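Local coordinates for protein hydrogen peroxide-inducible genes activator (Corynebacterium glutamicum, PDB 6G1D) that probably senses hydrogen peroxide and, as a LysR-type transcription factor, binds DNA to activate hydrogen peroxide-inducible genes, at residues Thr11-Glu23 and Gly70-Ala84. The protein carries 1 engineered substitution. Residues are numbered along the deposited sequence; the frame is centred on the assembly and turned at random. Where two conformers were deposited one is given.
Sequences TLAQLRTFVTIAE and GEKLLPFAKSTLDAA
The Phe18 ring points its edge at the first turn of segment 70-84: the Gly70 carbonyl carbon lies in the ring plane, and Phe18 CZ is 3.4 Å from Gly70 O. Setting CG anti to the backbone N (chi1 168°) swings the ring into a hole formed by Gly70, Leu73, Leu74 and Ala77, where Phe18 CD2 meets Ala77 CB obliquely at 3.9 Å. The other flat group, the Arg16 guanidinium, lies with one face over Leu12 C of its own helix, while Leu81 CD2 approaches obliquely and packs closer to the aliphatic part, 3.5 Å from Arg16 CG. Leu81 is a knob in the reverse direction, set among Leu12, Leu15, Arg16 and Val19; its CD1 meets Val19 CG2 tip to tip at 3.7 Å. Val19 CG2 also touches Ala77 CB at 3.7 Å. The axes of the two short segments approach to 9.7 Å and cross at -127°. At the margin Glu23 OE2 and Lys78 NZ are 4.4 Å apart, too far for a salt bridge. With no hydrogen bond across it, the interface joins the first helix of the winged helix-turn-helix domain to the long linker helix by interlocked apolar side chains, any Glu23-Lys78 attraction probably being secondary.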
# COMPACT_ATOMS: atom_id res chain seq x y z
N THR B 11 36.78 -19.37 -7.19
CA THR B 11 35.87 -20.30 -7.84
C THR B 11 34.49 -20.14 -7.25
O THR B 11 34.32 -19.65 -6.13
CB THR B 11 36.33 -21.76 -7.62
OG1 THR B 11 36.35 -22.00 -6.21
CG2 THR B 11 37.72 -21.98 -8.18
N LEU B 12 33.49 -20.59 -7.98
CA LEU B 12 32.15 -20.66 -7.43
C LEU B 12 32.11 -21.53 -6.16
O LEU B 12 31.47 -21.15 -5.17
CB LEU B 12 31.15 -21.15 -8.47
CG LEU B 12 30.89 -20.10 -9.56
CD1 LEU B 12 30.28 -20.78 -10.78
CD2 LEU B 12 30.07 -18.88 -9.05
N ALA B 13 32.85 -22.63 -6.14
CA ALA B 13 32.88 -23.51 -4.96
C ALA B 13 33.38 -22.77 -3.74
O ALA B 13 32.86 -22.93 -2.64
CB ALA B 13 33.71 -24.78 -5.20
N GLN B 14 34.39 -21.93 -3.91
CA GLN B 14 34.89 -21.15 -2.79
C GLN B 14 33.89 -20.14 -2.31
O GLN B 14 33.73 -19.95 -1.11
CB GLN B 14 36.21 -20.46 -3.19
CG GLN B 14 37.39 -21.45 -3.25
CD GLN B 14 38.56 -20.94 -4.06
OE1 GLN B 14 38.53 -19.86 -4.68
NE2 GLN B 14 39.64 -21.70 -4.01
N LEU B 15 33.20 -19.49 -3.24
CA LEU B 15 32.17 -18.54 -2.89
C LEU B 15 31.02 -19.21 -2.17
O LEU B 15 30.50 -18.63 -1.20
CB LEU B 15 31.68 -17.76 -4.11
CG LEU B 15 32.74 -16.81 -4.74
CD1 LEU B 15 32.11 -16.11 -5.94
CD2 LEU B 15 33.24 -15.80 -3.74
N ARG B 16 30.61 -20.42 -2.61
CA ARG B 16 29.54 -21.16 -1.92
C ARG B 16 29.96 -21.44 -0.48
O ARG B 16 29.19 -21.23 0.45
CB ARG B 16 29.18 -22.47 -2.63
CG ARG B 16 28.39 -22.20 -3.92
CD ARG B 16 27.68 -23.34 -4.61
NE ARG B 16 28.50 -24.03 -5.60
CZ ARG B 16 28.56 -23.79 -6.92
NH1 ARG B 16 27.82 -22.86 -7.55
NH2 ARG B 16 29.38 -24.56 -7.66
N THR B 17 31.20 -21.87 -0.28
CA THR B 17 31.70 -22.08 1.07
C THR B 17 31.59 -20.83 1.93
O THR B 17 31.12 -20.89 3.06
CB THR B 17 33.15 -22.62 1.07
OG1 THR B 17 33.14 -23.97 0.69
CG2 THR B 17 33.79 -22.52 2.45
N PHE B 18 32.06 -19.71 1.41
CA PHE B 18 32.00 -18.45 2.16
C PHE B 18 30.56 -18.08 2.54
O PHE B 18 30.26 -17.75 3.68
CB PHE B 18 32.64 -17.33 1.31
CG PHE B 18 32.42 -15.94 1.81
CD1 PHE B 18 32.54 -15.62 3.16
CD2 PHE B 18 32.11 -14.91 0.91
CE1 PHE B 18 32.36 -14.32 3.59
CE2 PHE B 18 31.91 -13.63 1.36
CZ PHE B 18 32.03 -13.36 2.70
N VAL B 19 29.67 -18.12 1.56
CA VAL B 19 28.29 -17.67 1.76
C VAL B 19 27.59 -18.61 2.77
O VAL B 19 26.90 -18.14 3.67
CB VAL B 19 27.57 -17.60 0.40
CG1 VAL B 19 26.07 -17.53 0.54
CG2 VAL B 19 28.09 -16.42 -0.42
N THR B 20 27.82 -19.88 2.57
CA THR B 20 27.26 -20.87 3.48
C THR B 20 27.66 -20.78 5.05
O THR B 20 26.94 -20.71 6.09
CB THR B 20 27.59 -22.27 2.97
OG1 THR B 20 26.97 -22.45 1.71
CG2 THR B 20 27.07 -23.29 3.91
N ILE B 21 28.95 -20.52 5.15
CA ILE B 21 29.47 -20.26 6.51
C ILE B 21 28.87 -18.98 7.09
O ILE B 21 28.49 -18.94 8.28
CB ILE B 21 31.03 -20.19 6.57
CG1 ILE B 21 31.67 -21.52 6.19
CG2 ILE B 21 31.48 -19.87 8.01
CD1 ILE B 21 33.13 -21.41 5.83
N ALA B 22 28.80 -17.94 6.28
CA ALA B 22 28.24 -16.63 6.72
C ALA B 22 26.79 -16.76 7.19
O ALA B 22 26.41 -16.13 8.16
CB ALA B 22 28.33 -15.59 5.62
N GLU B 23 26.01 -17.52 6.42
CA GLU B 23 24.62 -17.87 6.72
C GLU B 23 24.35 -18.89 7.87
O GLU B 23 23.43 -18.70 8.65
CB GLU B 23 23.86 -18.22 5.44
CG GLU B 23 23.69 -17.01 4.54
CD GLU B 23 23.24 -17.33 3.12
OE1 GLU B 23 23.06 -18.52 2.79
OE2 GLU B 23 23.06 -16.39 2.34
N GLY B 70 34.19 -9.38 5.34
CA GLY B 70 33.28 -10.46 4.90
C GLY B 70 31.84 -9.97 4.73
O GLY B 70 31.18 -10.28 3.75
N GLU B 71 31.38 -9.15 5.68
CA GLU B 71 30.04 -8.59 5.59
C GLU B 71 29.86 -7.69 4.36
O GLU B 71 28.82 -7.73 3.70
CB GLU B 71 29.70 -7.84 6.88
CG GLU B 71 28.26 -7.32 6.95
CD GLU B 71 27.87 -6.82 8.34
OE1 GLU B 71 28.23 -7.55 9.32
OE2 GLU B 71 27.19 -5.74 8.41
N LYS B 72 30.88 -6.90 4.04
CA LYS B 72 30.84 -6.06 2.85
C LYS B 72 30.91 -6.86 1.56
O LYS B 72 30.29 -6.48 0.58
CB LYS B 72 31.95 -5.00 2.87
CG LYS B 72 31.73 -3.91 3.88
CD LYS B 72 32.82 -2.85 3.81
CE LYS B 72 33.87 -3.06 4.89
NZ LYS B 72 34.81 -1.90 4.84
N LEU B 73 31.66 -7.95 1.53
CA LEU B 73 31.77 -8.75 0.31
C LEU B 73 30.63 -9.76 0.10
O LEU B 73 30.40 -10.20 -1.03
CB LEU B 73 33.13 -9.46 0.26
CG LEU B 73 34.32 -8.48 0.06
CD1 LEU B 73 35.64 -9.19 0.38
CD2 LEU B 73 34.30 -7.95 -1.36
N LEU B 74 29.92 -10.04 1.17
CA LEU B 74 28.86 -11.12 1.11
C LEU B 74 27.72 -10.89 -0.05
O LEU B 74 27.32 -11.71 -0.93
CB LEU B 74 28.17 -11.27 2.48
CG LEU B 74 27.11 -12.34 2.66
CD1 LEU B 74 27.70 -13.70 2.36
CD2 LEU B 74 26.58 -12.30 4.09
N PRO B 75 27.31 -9.63 -0.14
CA PRO B 75 26.36 -9.40 -1.26
C PRO B 75 26.93 -9.60 -2.66
O PRO B 75 26.22 -10.02 -3.57
CB PRO B 75 25.89 -7.96 -1.07
CG PRO B 75 26.63 -7.40 0.11
CD PRO B 75 27.29 -8.53 0.84
N PHE B 76 28.20 -9.33 -2.83
CA PHE B 76 28.84 -9.53 -4.15
C PHE B 76 29.03 -11.02 -4.42
O PHE B 76 28.86 -11.47 -5.56
CB PHE B 76 30.13 -8.72 -4.26
CG PHE B 76 29.90 -7.22 -4.15
CD1 PHE B 76 29.42 -6.49 -5.25
CD2 PHE B 76 30.09 -6.56 -2.94
CE1 PHE B 76 29.17 -5.13 -5.14
CE2 PHE B 76 29.85 -5.19 -2.84
CZ PHE B 76 29.39 -4.47 -3.93
N ALA B 77 29.36 -11.78 -3.38
CA ALA B 77 29.47 -13.23 -3.50
C ALA B 77 28.10 -13.82 -3.86
O ALA B 77 27.98 -14.59 -4.80
CB ALA B 77 29.99 -13.84 -2.21
N LYS B 78 27.07 -13.43 -3.12
CA LYS B 78 25.69 -13.85 -3.44
C LYS B 78 25.26 -13.52 -4.85
O LYS B 78 24.67 -14.35 -5.51
CB LYS B 78 24.68 -13.29 -2.44
CG LYS B 78 24.72 -14.12 -1.18
CD LYS B 78 24.79 -13.50 0.21
CE LYS B 78 23.51 -13.45 1.06
NZ LYS B 78 22.66 -12.34 0.58
N SER B 79 25.55 -12.31 -5.34
CA SER B 79 25.20 -11.95 -6.74
C SER B 79 25.85 -12.90 -7.73
O SER B 79 25.24 -13.25 -8.74
CB SER B 79 25.61 -10.53 -7.10
OG SER B 79 25.18 -9.63 -6.12
N THR B 80 27.09 -13.30 -7.46
CA THR B 80 27.80 -14.19 -8.37
C THR B 80 27.13 -15.57 -8.43
O THR B 80 26.89 -16.11 -9.52
CB THR B 80 29.29 -14.32 -7.97
OG1 THR B 80 29.86 -13.01 -7.77
CG2 THR B 80 30.06 -15.06 -9.06
N LEU B 81 26.81 -16.10 -7.25
CA LEU B 81 26.15 -17.40 -7.12
C LEU B 81 24.76 -17.37 -7.77
O LEU B 81 24.37 -18.32 -8.44
CB LEU B 81 26.06 -17.83 -5.68
CG LEU B 81 27.41 -18.04 -4.99
CD1 LEU B 81 27.31 -18.35 -3.49
CD2 LEU B 81 28.18 -19.15 -5.68
N ASP B 82 24.04 -16.24 -7.59
CA ASP B 82 22.72 -16.07 -8.20
C ASP B 82 22.82 -15.98 -9.72
O ASP B 82 22.01 -16.58 -10.42
CB ASP B 82 22.00 -14.81 -7.66
CG ASP B 82 21.67 -14.88 -6.16
OD1 ASP B 82 21.74 -15.96 -5.53
OD2 ASP B 82 21.34 -13.81 -5.59
N ALA B 83 23.80 -15.24 -10.23
CA ALA B 83 24.01 -15.23 -11.68
C ALA B 83 24.36 -16.63 -12.23
O ALA B 83 23.87 -17.01 -13.29
CB ALA B 83 25.09 -14.23 -12.06
N ALA B 84 25.17 -17.41 -11.50
CA ALA B 84 25.53 -18.75 -11.96
C ALA B 84 24.32 -19.70 -11.96
O ALA B 84 24.14 -20.46 -12.89
CB ALA B 84 26.65 -19.33 -11.11